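Local coordinates for threonine synthase (Brucella melitensis bv. 1, PDB 4F4F), which probably catalyses the pyridoxal-phosphate-dependent conversion of O-phospho-L-homoserine and water to L-threonine and phosphate, the last step of threonine biosynthesis, at residues Q280-T285 and V396-E401; L244-P249 and P408-A413; C94-T99 and F240-S245; E322-E327 and S357-E362; D289-T294 and G298-R303. All blocks are in the same frame, centred on the assembly; numbering follows the deposited sequence.

Contact 1 of 5, residues Q280-T285 and V396-E401; sequences QLIIAT and VKVARE
V398, on helix 390-402, packs against I282 and A284 of strand 278-285 in a buried helix-on-sheet contact of apolar side chains within the alpha/beta core of this type II-fold pyridoxal-phosphate enzyme. The strand is an inner member of the six-stranded mixed sheet, between strands 253-258 and 363-367, and the helix lies over one face of that sheet. The short axes approach to 8.1 Å, and their N-to-C directions make an angle of 135°, so the helix runs roughly counter to the strand but aslant. I282 and A284 alternate with I283 along the strand and turn their CB atoms to the helix, while I283 turns to the other face, where its side chain is about 4 Å from that of F262, a residue of the cofactor site.

V398 meets both strand residues with different branches. Its CG1, anti to the backbone N (chi1 171°), reaches CG2 of I282 at 3.7 Å, the two side chains lying alongside and pointing opposite ways. The same methyl of V398 lies 3.8 Å from the carbonyl O of I283, so it rests on the strand backbone as well. CG2 of V398 is turned to A284. No hydrogen bond joins the two segments. Within the helix segment, K397 NZ forms a salt bridge to E401 OE1 (3.1 Å), one turn on, with the nitrogen above the carboxylate plane, and K397 NZ also bonds R367 O on the edge strand. CB of A284 stands 3.7 Å from both CB and CG2 of V398.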
# COMPACT_ATOMS: atom_id res chain seq x y z
N GLN A 280 -16.56 9.46 7.95
CA GLN A 280 -15.85 8.43 8.69
C GLN A 280 -14.71 7.85 7.87
O GLN A 280 -14.84 7.67 6.64
CB GLN A 280 -16.78 7.28 9.02
CG GLN A 280 -17.87 7.56 10.05
CD GLN A 280 -18.72 6.32 10.32
OE1 GLN A 280 -19.62 5.98 9.56
NE2 GLN A 280 -18.42 5.63 11.41
N LEU A 281 -13.62 7.56 8.57
CA LEU A 281 -12.57 6.70 8.07
C LEU A 281 -12.58 5.47 8.98
O LEU A 281 -12.46 5.60 10.21
CB LEU A 281 -11.20 7.40 8.12
CG LEU A 281 -10.96 8.56 7.16
CD1 LEU A 281 -9.73 9.36 7.58
CD2 LEU A 281 -10.81 8.03 5.73
N ILE A 282 -12.80 4.29 8.40
CA ILE A 282 -13.02 3.09 9.22
C ILE A 282 -11.93 2.09 8.88
O ILE A 282 -11.73 1.72 7.70
CB ILE A 282 -14.43 2.49 8.99
CG1 ILE A 282 -15.50 3.55 9.26
CG2 ILE A 282 -14.63 1.27 9.89
CD1 ILE A 282 -16.95 3.07 9.11
N ILE A 283 -11.21 1.66 9.91
CA ILE A 283 -10.16 0.68 9.81
C ILE A 283 -10.82 -0.68 9.90
O ILE A 283 -11.52 -0.96 10.89
CB ILE A 283 -9.15 0.82 11.00
CG1 ILE A 283 -8.54 2.26 11.07
CG2 ILE A 283 -8.09 -0.27 10.93
CD1 ILE A 283 -8.03 2.69 12.45
N ALA A 284 -10.58 -1.55 8.93
CA ALA A 284 -11.13 -2.91 8.97
C ALA A 284 -9.97 -3.91 9.08
O ALA A 284 -9.06 -3.92 8.25
CB ALA A 284 -11.97 -3.19 7.72
N THR A 285 -10.02 -4.75 10.12
CA THR A 285 -8.92 -5.65 10.41
C THR A 285 -9.45 -7.09 10.35
O THR A 285 -10.66 -7.34 10.45
CB THR A 285 -8.32 -5.42 11.83
OG1 THR A 285 -9.14 -6.10 12.82
CG2 THR A 285 -8.20 -3.90 12.13
N VAL A 396 -16.27 -4.82 3.73
CA VAL A 396 -17.74 -4.73 3.67
C VAL A 396 -18.36 -5.08 5.02
O VAL A 396 -19.19 -4.35 5.55
CB VAL A 396 -18.35 -5.59 2.54
CG1 VAL A 396 -19.87 -5.56 2.59
CG2 VAL A 396 -17.86 -5.13 1.17
N LYS A 397 -17.93 -6.18 5.62
CA LYS A 397 -18.45 -6.56 6.94
C LYS A 397 -18.32 -5.40 7.96
O LYS A 397 -19.29 -5.03 8.66
CB LYS A 397 -17.70 -7.80 7.45
CG LYS A 397 -18.24 -8.37 8.75
CD LYS A 397 -17.68 -7.77 10.01
CE LYS A 397 -18.05 -8.64 11.21
NZ LYS A 397 -17.45 -8.15 12.48
N VAL A 398 -17.11 -4.86 8.07
CA VAL A 398 -16.84 -3.83 9.08
C VAL A 398 -17.56 -2.52 8.74
O VAL A 398 -18.07 -1.82 9.62
CB VAL A 398 -15.31 -3.61 9.23
CG1 VAL A 398 -14.98 -2.40 10.11
CG2 VAL A 398 -14.63 -4.87 9.76
N ALA A 399 -17.58 -2.16 7.44
CA ALA A 399 -18.31 -0.97 6.98
C ALA A 399 -19.76 -1.05 7.46
O ALA A 399 -20.28 -0.09 7.98
CB ALA A 399 -18.28 -0.86 5.47
N ARG A 400 -20.40 -2.20 7.31
CA ARG A 400 -21.81 -2.34 7.67
C ARG A 400 -22.03 -2.32 9.18
O ARG A 400 -23.05 -1.86 9.63
CB ARG A 400 -22.41 -3.60 7.04
CG ARG A 400 -22.42 -3.52 5.52
CD ARG A 400 -22.83 -4.82 4.86
NE ARG A 400 -22.98 -4.66 3.42
CZ ARG A 400 -23.44 -5.58 2.57
NH1 ARG A 400 -23.78 -6.79 2.98
NH2 ARG A 400 -23.57 -5.30 1.28
N GLU A 401 -21.07 -2.82 9.94
CA GLU A 401 -21.14 -2.80 11.39
C GLU A 401 -20.88 -1.41 11.96
O GLU A 401 -21.52 -1.00 12.91
CB GLU A 401 -20.09 -3.76 11.95
CG GLU A 401 -20.22 -4.05 13.45
CD GLU A 401 -19.11 -4.96 13.96
OE1 GLU A 401 -18.16 -5.25 13.21
OE2 GLU A 401 -19.20 -5.41 15.11

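Contact 2 of 5, residues L244-P249 and P408-A413; sequences LSLGAP and PMVVLA
The C-terminal end of helix 236-245 meets the start of strand 409-413 of the six-stranded mixed sheet, and L246 is the residue that bridges them. L246 touches with CD1. This methyl of L246 comes within 3.5 Å of V410 CG2, tighter than normal van der Waals contact between carbons, while P408 CB lies at a more relaxed 4.2 Å from the same L246 CD1. The L246 and V410 side chains meet at a slant, whereas L246 and the proline ring point past one another. In V410, chi1 of 176° sets CG2 anti to the carbonyl carbon, on the side of L246. P408 and V410 alternate with M409, whose CB points to the other face of the strand, where its side chain packs on A399 of helix 390-402.

All three touching residues are buried, and no hydrogen bond crosses between the segments. The chain is brought round by the helix terminus, a Schellman motif: G247 has positive phi (112°), its N bonds the carbonyl O of L244 at 3.2 Å, and A248 N probably bonds A243 O at 2.8 Å. Just before the glycine, the L246 carbonyl accepts from R251 NE; the peptide bond before P249 is cis. The leucine at the Schellman-type terminus of helix 236-245 thus lies on an inner strand with another helix on the opposite face, the layered alpha/beta/alpha build of this fold.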
# COMPACT_ATOMS: atom_id res chain seq x y z
N LEU A 244 -15.52 12.41 -5.69
CA LEU A 244 -16.05 13.24 -6.77
C LEU A 244 -17.20 12.54 -7.50
O LEU A 244 -18.19 13.18 -7.87
CB LEU A 244 -14.96 13.59 -7.79
CG LEU A 244 -13.94 14.62 -7.38
CD1 LEU A 244 -12.71 14.56 -8.34
CD2 LEU A 244 -14.62 16.01 -7.34
N SER A 245 -17.12 11.23 -7.67
CA SER A 245 -18.21 10.51 -8.33
C SER A 245 -19.49 10.66 -7.50
O SER A 245 -20.56 10.76 -8.05
CB SER A 245 -17.88 9.01 -8.52
OG SER A 245 -16.81 8.81 -9.44
N LEU A 246 -19.35 10.69 -6.17
CA LEU A 246 -20.48 10.78 -5.27
C LEU A 246 -20.92 12.17 -4.84
O LEU A 246 -21.86 12.32 -4.04
CB LEU A 246 -20.24 9.87 -4.04
CG LEU A 246 -19.82 8.46 -4.43
CD1 LEU A 246 -19.41 7.69 -3.17
CD2 LEU A 246 -20.93 7.77 -5.21
N GLY A 247 -20.30 13.19 -5.41
CA GLY A 247 -20.78 14.53 -5.27
C GLY A 247 -19.92 15.46 -4.46
O GLY A 247 -20.33 16.61 -4.18
N ALA A 248 -18.70 15.02 -4.13
CA ALA A 248 -17.75 15.93 -3.47
C ALA A 248 -17.64 17.25 -4.22
O ALA A 248 -17.62 17.26 -5.47
CB ALA A 248 -16.37 15.26 -3.32
N PRO A 249 -17.53 18.37 -3.50
CA PRO A 249 -17.41 18.52 -2.06
C PRO A 249 -18.73 18.83 -1.39
O PRO A 249 -18.72 19.18 -0.23
CB PRO A 249 -16.52 19.77 -1.93
CG PRO A 249 -16.95 20.62 -3.05
CD PRO A 249 -17.39 19.67 -4.17
N PRO A 408 -22.65 8.51 2.11
CA PRO A 408 -22.39 7.30 1.36
C PRO A 408 -21.09 6.64 1.80
O PRO A 408 -20.11 7.33 2.13
CB PRO A 408 -22.20 7.81 -0.06
CG PRO A 408 -21.73 9.21 0.11
CD PRO A 408 -22.47 9.72 1.28
N MET A 409 -21.11 5.31 1.82
CA MET A 409 -19.95 4.51 2.22
C MET A 409 -19.27 3.90 0.99
O MET A 409 -19.91 3.21 0.17
CB MET A 409 -20.40 3.40 3.17
CG MET A 409 -19.26 2.51 3.68
SD MET A 409 -17.98 3.43 4.56
CE MET A 409 -18.83 3.72 6.10
N VAL A 410 -17.97 4.12 0.91
CA VAL A 410 -17.14 3.53 -0.08
C VAL A 410 -16.23 2.55 0.63
O VAL A 410 -15.49 2.92 1.57
CB VAL A 410 -16.31 4.59 -0.77
CG1 VAL A 410 -15.35 3.93 -1.76
CG2 VAL A 410 -17.23 5.62 -1.47
N VAL A 411 -16.31 1.29 0.22
CA VAL A 411 -15.47 0.24 0.78
C VAL A 411 -14.40 -0.05 -0.26
O VAL A 411 -14.71 -0.34 -1.40
CB VAL A 411 -16.28 -1.05 1.03
CG1 VAL A 411 -15.41 -2.13 1.66
CG2 VAL A 411 -17.51 -0.79 1.89
N LEU A 412 -13.15 0.00 0.15
CA LEU A 412 -12.02 -0.31 -0.73
C LEU A 412 -11.91 -1.82 -0.93
O LEU A 412 -11.74 -2.59 0.04
CB LEU A 412 -10.72 0.25 -0.16
CG LEU A 412 -10.33 1.70 -0.41
CD1 LEU A 412 -11.49 2.66 -0.19
CD2 LEU A 412 -9.03 2.13 0.31
N ALA A 413 -12.03 -2.23 -2.19
CA ALA A 413 -11.76 -3.60 -2.59
C ALA A 413 -10.30 -3.71 -3.05
O ALA A 413 -9.93 -3.25 -4.11
CB ALA A 413 -12.75 -4.06 -3.67

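Contact 3 of 5, residues C94-T99 and F240-S245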
# COMPACT_ATOMS: atom_id res chain seq x y z
N CYS A 94 -9.84 3.27 -11.19
CA CYS A 94 -10.41 2.72 -9.96
C CYS A 94 -11.93 2.97 -9.94
O CYS A 94 -12.39 4.00 -9.46
CB CYS A 94 -9.76 3.41 -8.76
SG CYS A 94 -7.96 3.18 -8.63
N PRO A 95 -12.72 2.03 -10.48
CA PRO A 95 -14.17 2.31 -10.63
C PRO A 95 -14.99 1.91 -9.40
O PRO A 95 -14.57 1.04 -8.65
CB PRO A 95 -14.56 1.42 -11.77
CG PRO A 95 -13.63 0.24 -11.63
CD PRO A 95 -12.32 0.80 -11.17
N LEU A 96 -16.12 2.58 -9.20
CA LEU A 96 -17.10 2.17 -8.19
C LEU A 96 -18.09 1.14 -8.76
O LEU A 96 -18.49 1.22 -9.92
CB LEU A 96 -17.87 3.39 -7.66
CG LEU A 96 -17.08 4.43 -6.87
CD1 LEU A 96 -17.91 5.73 -6.73
CD2 LEU A 96 -16.65 3.90 -5.50
N VAL A 97 -18.51 0.19 -7.91
CA VAL A 97 -19.62 -0.71 -8.20
C VAL A 97 -20.56 -0.58 -7.00
O VAL A 97 -20.13 -0.76 -5.87
CB VAL A 97 -19.13 -2.16 -8.38
CG1 VAL A 97 -20.34 -3.12 -8.50
CG2 VAL A 97 -18.24 -2.25 -9.61
N GLN A 98 -21.80 -0.17 -7.23
CA GLN A 98 -22.76 -0.01 -6.13
C GLN A 98 -23.19 -1.36 -5.60
O GLN A 98 -23.54 -2.23 -6.39
CB GLN A 98 -23.99 0.73 -6.62
CG GLN A 98 -24.93 1.12 -5.49
CD GLN A 98 -25.98 2.11 -5.95
OE1 GLN A 98 -26.10 2.40 -7.17
NE2 GLN A 98 -26.75 2.64 -5.00
N THR A 99 -23.23 -1.51 -4.27
CA THR A 99 -23.63 -2.80 -3.65
C THR A 99 -24.88 -2.74 -2.75
O THR A 99 -25.40 -3.78 -2.36
CB THR A 99 -22.45 -3.42 -2.85
OG1 THR A 99 -21.86 -2.43 -2.01
CG2 THR A 99 -21.38 -3.97 -3.79
N PHE A 240 -10.09 11.13 -3.63
CA PHE A 240 -10.67 12.20 -4.43
C PHE A 240 -11.59 11.72 -5.56
O PHE A 240 -12.71 12.22 -5.72
CB PHE A 240 -9.58 13.12 -5.01
CG PHE A 240 -9.05 14.14 -4.01
CD1 PHE A 240 -8.06 13.79 -3.10
CD2 PHE A 240 -9.51 15.43 -4.01
CE1 PHE A 240 -7.55 14.73 -2.21
CE2 PHE A 240 -9.03 16.35 -3.10
CZ PHE A 240 -8.05 16.01 -2.21
N THR A 241 -11.12 10.78 -6.37
CA THR A 241 -11.91 10.38 -7.55
C THR A 241 -13.23 9.70 -7.13
O THR A 241 -14.30 9.98 -7.70
CB THR A 241 -11.09 9.55 -8.54
OG1 THR A 241 -10.65 8.31 -7.92
CG2 THR A 241 -9.88 10.38 -9.08
N ALA A 242 -13.17 8.80 -6.17
CA ALA A 242 -14.39 8.19 -5.63
C ALA A 242 -15.35 9.23 -5.05
O ALA A 242 -16.53 9.22 -5.36
CB ALA A 242 -14.04 7.15 -4.57
N ALA A 243 -14.83 10.15 -4.24
CA ALA A 243 -15.67 11.15 -3.59
C ALA A 243 -16.27 12.10 -4.64
O ALA A 243 -17.44 12.51 -4.52
CB ALA A 243 -14.89 11.94 -2.52
N LEU A 244 -15.52 12.41 -5.69
CA LEU A 244 -16.05 13.24 -6.77
C LEU A 244 -17.20 12.54 -7.50
O LEU A 244 -18.19 13.18 -7.87
CB LEU A 244 -14.96 13.59 -7.79
CG LEU A 244 -13.94 14.62 -7.38
CD1 LEU A 244 -12.71 14.56 -8.34
CD2 LEU A 244 -14.62 16.01 -7.34
N SER A 245 -17.12 11.23 -7.67
CA SER A 245 -18.21 10.51 -8.33
C SER A 245 -19.49 10.66 -7.50
O SER A 245 -20.56 10.76 -8.05
CB SER A 245 -17.88 9.01 -8.52
OG SER A 245 -16.81 8.81 -9.44
O HOH W 1 -12.40 6.73 -9.12
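With CG anti to its carbonyl carbon (chi1 -66°) and chi2 at 166°, L96 extends its two methyls from strand 96-100 to helix 236-245, where S245 and A242 receive them. The contact is a helix packed on the outermost strand of the six-stranded mixed sheet in the alpha/beta fold. L96 and A242 are the residues of nearest backbone approach, their CA atoms 7.1 Å apart, and L96 contributes the largest buried area of the contact.

The two methyls divide the work. CD1 of L96 lies 3.7 Å from S245 CB and 4.0 Å from the carbonyl O of A242, so it sits beside the last helical turn at the point where these two residues, three apart in sequence, come to the same side. CD2 is left for the methyl of A242, with L96 CD2 to A242 CB at 4.3 Å, a looser approach. Thus one leucine spans a turn of the helix, held by van der Waals contacts; no direct hydrogen bond joins the segments. S245 is exposed and forms the outer margin, while A242 is buried.

A polar link runs alongside the apolar one, on the side of C94. T241 also turns its CB toward the strand segment, and a water links its OG1 to C94 O. Nearby, the side chains of C94 and T241 both touch Y56 of helix 56-64. The water donates to the carbonyl O of C94 at 2.8 Å and is hydrogen-bonded to T241 OG1 at 2.6 Å.

Contact 4 of 5, residues E322-E327 and S357-E362; sequences ERLLFE and SAIRSE
Helices 321-328 and 353-362 come together at L324 and I359, whose CA atoms are 8.0 Å apart, the nearest pair between the two segments. I359 is the hub, covered by two neighbouring leucines that reach it by different routes. L324 points its CB at the second helix and, with CG anti to the backbone N (chi1 176°), brings CD2 to 4.1 Å from I359 CG1; CG of L324 is almost as close to that carbon, so the branch point as well as one methyl lies on the isoleucine, the two side chains meeting at an angle. L325 starts out pointing the other way, and its chain carries CD2 back to 4.4 Å from I359 CD1, a loose touch at the far end of the isoleucine.

In the type II fold of the enzyme, helix 321-328 packs against helix 263-274, and helix 353-362 leads into edge strand 363-367 of the mixed sheet. L324 also packs against the side chain of F262; F262 contacts pyridoxal phosphate, and the cofactor itself is about 12 Å from the L324 side chain. The polar residues near the interface have partners elsewhere: E362 OE2 forms a salt bridge to K272, and E327 OE2 one to R331. L325 also rests on M340 of helix 333-346. Within 357-362, S361 OG donates to the carbonyl O of A358 at 2.8 Å, the donor tilted 29° from the carbonyl plane.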
# COMPACT_ATOMS: atom_id res chain seq x y z
N GLU A 322 2.50 4.94 12.97
CA GLU A 322 3.36 6.01 13.48
C GLU A 322 3.10 7.35 12.82
O GLU A 322 3.21 8.37 13.50
CB GLU A 322 4.85 5.62 13.36
CG GLU A 322 5.83 6.72 13.79
CD GLU A 322 7.29 6.29 13.78
OE1 GLU A 322 7.57 5.07 13.65
OE2 GLU A 322 8.14 7.17 13.92
N ARG A 323 2.73 7.37 11.54
CA ARG A 323 2.43 8.63 10.88
C ARG A 323 1.19 9.25 11.53
O ARG A 323 1.17 10.47 11.84
CB ARG A 323 2.27 8.47 9.37
CG ARG A 323 3.57 8.37 8.63
CD ARG A 323 3.37 8.12 7.13
NE ARG A 323 4.54 8.49 6.35
CZ ARG A 323 5.42 7.64 5.82
NH1 ARG A 323 5.30 6.32 5.96
NH2 ARG A 323 6.46 8.09 5.15
N LEU A 324 0.18 8.43 11.81
CA LEU A 324 -1.00 8.99 12.47
C LEU A 324 -0.68 9.39 13.91
O LEU A 324 -1.19 10.43 14.39
CB LEU A 324 -2.21 8.05 12.44
CG LEU A 324 -3.48 8.50 13.20
CD1 LEU A 324 -4.00 9.84 12.67
CD2 LEU A 324 -4.55 7.44 13.11
N LEU A 325 0.10 8.57 14.62
CA LEU A 325 0.50 8.94 15.98
C LEU A 325 1.10 10.35 16.03
O LEU A 325 0.82 11.12 16.93
CB LEU A 325 1.50 7.93 16.55
CG LEU A 325 0.95 6.57 16.95
CD1 LEU A 325 2.06 5.60 17.40
CD2 LEU A 325 -0.09 6.70 18.06
N PHE A 326 1.99 10.64 15.09
CA PHE A 326 2.67 11.95 15.02
C PHE A 326 1.62 13.05 14.88
O PHE A 326 1.65 14.02 15.64
CB PHE A 326 3.63 11.96 13.82
CG PHE A 326 4.49 13.18 13.68
CD1 PHE A 326 5.35 13.56 14.69
CD2 PHE A 326 4.49 13.92 12.49
CE1 PHE A 326 6.19 14.67 14.52
CE2 PHE A 326 5.32 15.01 12.32
CZ PHE A 326 6.17 15.39 13.34
N GLU A 327 0.69 12.88 13.95
CA GLU A 327 -0.33 13.91 13.73
C GLU A 327 -1.24 14.08 14.97
O GLU A 327 -1.56 15.20 15.38
CB GLU A 327 -1.17 13.57 12.49
CG GLU A 327 -0.36 13.46 11.20
CD GLU A 327 0.10 14.77 10.67
OE1 GLU A 327 -0.01 15.82 11.39
OE2 GLU A 327 0.63 14.76 9.54
N SER A 357 -8.13 10.62 21.95
CA SER A 357 -9.38 11.28 21.57
C SER A 357 -9.31 11.85 20.18
O SER A 357 -10.30 11.78 19.43
CB SER A 357 -9.72 12.44 22.52
OG SER A 357 -10.03 11.96 23.80
N ALA A 358 -8.16 12.42 19.81
CA ALA A 358 -8.01 12.96 18.46
C ALA A 358 -8.14 11.83 17.43
O ALA A 358 -8.76 12.02 16.39
CB ALA A 358 -6.69 13.67 18.29
N ILE A 359 -7.57 10.66 17.72
CA ILE A 359 -7.67 9.53 16.78
C ILE A 359 -9.12 9.10 16.68
O ILE A 359 -9.67 8.94 15.58
CB ILE A 359 -6.75 8.35 17.20
CG1 ILE A 359 -5.29 8.75 16.95
CG2 ILE A 359 -7.11 7.09 16.43
CD1 ILE A 359 -4.25 7.93 17.73
N ARG A 360 -9.78 8.99 17.83
CA ARG A 360 -11.16 8.51 17.84
C ARG A 360 -12.16 9.48 17.20
O ARG A 360 -13.25 9.05 16.75
CB ARG A 360 -11.59 8.19 19.25
CG ARG A 360 -10.91 6.98 19.84
CD ARG A 360 -11.17 6.96 21.34
NE ARG A 360 -10.84 5.67 21.93
CZ ARG A 360 -10.71 5.43 23.22
NH1 ARG A 360 -10.86 6.41 24.11
NH2 ARG A 360 -10.39 4.21 23.63
N SER A 361 -11.80 10.76 17.16
CA SER A 361 -12.64 11.76 16.56
C SER A 361 -12.71 11.63 15.05
O SER A 361 -13.64 12.15 14.44
CB SER A 361 -12.19 13.18 16.95
OG SER A 361 -11.10 13.59 16.18
N GLU A 362 -11.71 10.98 14.44
CA GLU A 362 -11.68 10.84 13.00
C GLU A 362 -11.69 9.41 12.45
O GLU A 362 -11.98 9.20 11.26
CB GLU A 362 -10.45 11.58 12.46
CG GLU A 362 -10.39 13.05 12.91
CD GLU A 362 -9.37 13.80 12.08
OE1 GLU A 362 -8.30 14.11 12.59
OE2 GLU A 362 -9.63 14.01 10.88

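Contact 5 of 5, residues D289-T294 and G298-R303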
# COMPACT_ATOMS: atom_id res chain seq x y z
N ASP A 289 -5.82 -7.90 15.21
CA ASP A 289 -6.68 -6.75 15.40
C ASP A 289 -6.05 -5.69 16.31
O ASP A 289 -6.79 -4.93 16.96
CB ASP A 289 -8.02 -7.25 15.95
CG ASP A 289 -7.93 -7.82 17.35
OD1 ASP A 289 -6.84 -8.17 17.88
OD2 ASP A 289 -9.02 -7.93 17.95
N ILE A 290 -4.72 -5.61 16.32
CA ILE A 290 -4.01 -4.60 17.11
C ILE A 290 -4.64 -3.22 16.95
O ILE A 290 -4.86 -2.53 17.94
CB ILE A 290 -2.48 -4.57 16.82
CG1 ILE A 290 -1.77 -3.75 17.91
CG2 ILE A 290 -2.14 -4.06 15.40
CD1 ILE A 290 -0.27 -3.89 17.83
N LEU A 291 -4.99 -2.86 15.72
CA LEU A 291 -5.54 -1.52 15.46
C LEU A 291 -6.94 -1.37 16.06
O LEU A 291 -7.27 -0.33 16.62
CB LEU A 291 -5.54 -1.20 13.98
CG LEU A 291 -4.15 -1.09 13.31
CD1 LEU A 291 -4.28 -1.01 11.79
CD2 LEU A 291 -3.38 0.12 13.81
N SER A 292 -7.77 -2.39 15.93
CA SER A 292 -9.08 -2.38 16.56
C SER A 292 -8.94 -2.29 18.09
O SER A 292 -9.56 -1.45 18.74
CB SER A 292 -9.87 -3.63 16.14
OG SER A 292 -11.17 -3.60 16.70
N ARG A 293 -8.08 -3.13 18.68
CA ARG A 293 -7.85 -3.07 20.12
C ARG A 293 -7.32 -1.70 20.55
O ARG A 293 -7.65 -1.21 21.64
CB ARG A 293 -6.90 -4.15 20.58
CG ARG A 293 -7.49 -5.55 20.43
CD ARG A 293 -6.53 -6.63 20.91
NE ARG A 293 -5.42 -6.98 19.98
CZ ARG A 293 -4.14 -6.67 20.16
NH1 ARG A 293 -3.76 -5.90 21.19
NH2 ARG A 293 -3.23 -7.09 19.29
N THR A 294 -6.48 -1.11 19.70
CA THR A 294 -5.93 0.21 19.99
C THR A 294 -7.03 1.25 20.04
O THR A 294 -7.07 2.05 20.96
CB THR A 294 -4.84 0.64 18.96
OG1 THR A 294 -3.73 -0.26 19.07
CG2 THR A 294 -4.36 2.06 19.26
N GLY A 298 -6.83 2.17 23.65
CA GLY A 298 -5.57 2.93 23.67
C GLY A 298 -4.29 2.09 23.78
O GLY A 298 -3.20 2.64 23.68
N ALA A 299 -4.43 0.77 23.90
CA ALA A 299 -3.30 -0.13 24.20
C ALA A 299 -2.88 -0.76 22.88
O ALA A 299 -3.54 -1.68 22.34
CB ALA A 299 -3.72 -1.20 25.20
N TYR A 300 -1.81 -0.23 22.29
CA TYR A 300 -1.26 -0.81 21.09
C TYR A 300 -0.30 -1.86 21.54
O TYR A 300 0.84 -1.53 21.91
CB TYR A 300 -0.55 0.27 20.31
CG TYR A 300 0.03 -0.12 18.97
CD1 TYR A 300 -0.74 -0.06 17.82
CD2 TYR A 300 1.37 -0.46 18.84
CE1 TYR A 300 -0.20 -0.34 16.57
CE2 TYR A 300 1.93 -0.75 17.61
CZ TYR A 300 1.14 -0.68 16.47
OH TYR A 300 1.69 -0.94 15.24
N GLU A 301 -0.76 -3.10 21.57
CA GLU A 301 -0.04 -4.19 22.19
C GLU A 301 0.12 -5.35 21.25
O GLU A 301 -0.86 -5.88 20.74
CB GLU A 301 -0.78 -4.67 23.45
CG GLU A 301 -0.59 -3.75 24.65
CD GLU A 301 -1.18 -4.31 25.93
OE1 GLU A 301 -1.49 -3.50 26.84
OE2 GLU A 301 -1.34 -5.55 26.02
N MET A 302 1.36 -5.75 21.03
CA MET A 302 1.64 -6.83 20.09
C MET A 302 1.14 -8.15 20.66
O MET A 302 1.29 -8.42 21.84
CB MET A 302 3.12 -6.93 19.86
CG MET A 302 3.70 -5.69 19.21
SD MET A 302 5.49 -5.78 19.21
CE MET A 302 5.69 -7.18 18.09
N ARG A 303 0.53 -8.97 19.82
CA ARG A 303 0.12 -10.32 20.20
C ARG A 303 0.58 -11.24 19.08
O ARG A 303 1.11 -10.77 18.05
CB ARG A 303 -1.40 -10.39 20.40
CG ARG A 303 -1.94 -9.57 21.57
CD ARG A 303 -3.46 -9.70 21.65
NE ARG A 303 -4.07 -9.10 22.85
CZ ARG A 303 -5.38 -9.13 23.11
NH1 ARG A 303 -6.23 -9.71 22.27
NH2 ARG A 303 -5.85 -8.57 24.22
O HOH W 2 -6.44 -10.23 19.44
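The guanidinium groups of R293 and R303 lie flat on each other, planes 5° apart and centres 4.0 Å apart, with R303 CD over the centre of the R293 group. Two positive groups can stack probably because the D289 carboxylate and the E301 carbonyl offset the charge. D289, the residue just before the helix, takes R293 NE on OD1 at 2.8 Å in a salt bridge, and a water links D289 OD1 to R303 NH1. The bend at chi3 (-78°) turns R293 to E301 O, which lies in the guanidinium plane: NH1 meets it at 2.9 Å on a lone pair, NH2 at 3.0 Å almost straight down the C=O bond. I290 sets CD1 over the Y300 ring, 3.6 Å from its centroid and almost on the normal, a CH-pi contact, while T294 OG1 and L291 CD2 stand at the ring's edge. Y300 OH is bonded to S318 N. T294 OG1 donates to I290 O, at the face opposite that used by T294 N. G298, with positive phi, is the first residue to leave helical geometry; its N donates to T294 O at 2.7 Å. Helix and following strand fold back on each other, axes at 159°, a helix-turn-strand unit whose strand pairs antiparallel with 348-350.

How the contacts relate
Contacts 1, 2 and 3 all reach the six-stranded mixed sheet. Contacts 2 and 3 have centres about 5 Å apart and share helix 236-245, while the centre of contact 1 is about 14 Å from that of contact 2, which it touches through helix 390-402 on strand 409-413. Contacts 4 and 5, centres about 14 Å apart, each touch contact 1; their centres lie 22 to 31 Å from those of contacts 2 and 3. Along the chain, contact 3 closes first; contact 2 then spans contact 1, which in turn encloses contact 5 and then contact 4. Chain segments far apart in sequence are thus drawn onto the sheet, and contacts 1, 4 and 5 border F262 of the cofactor site.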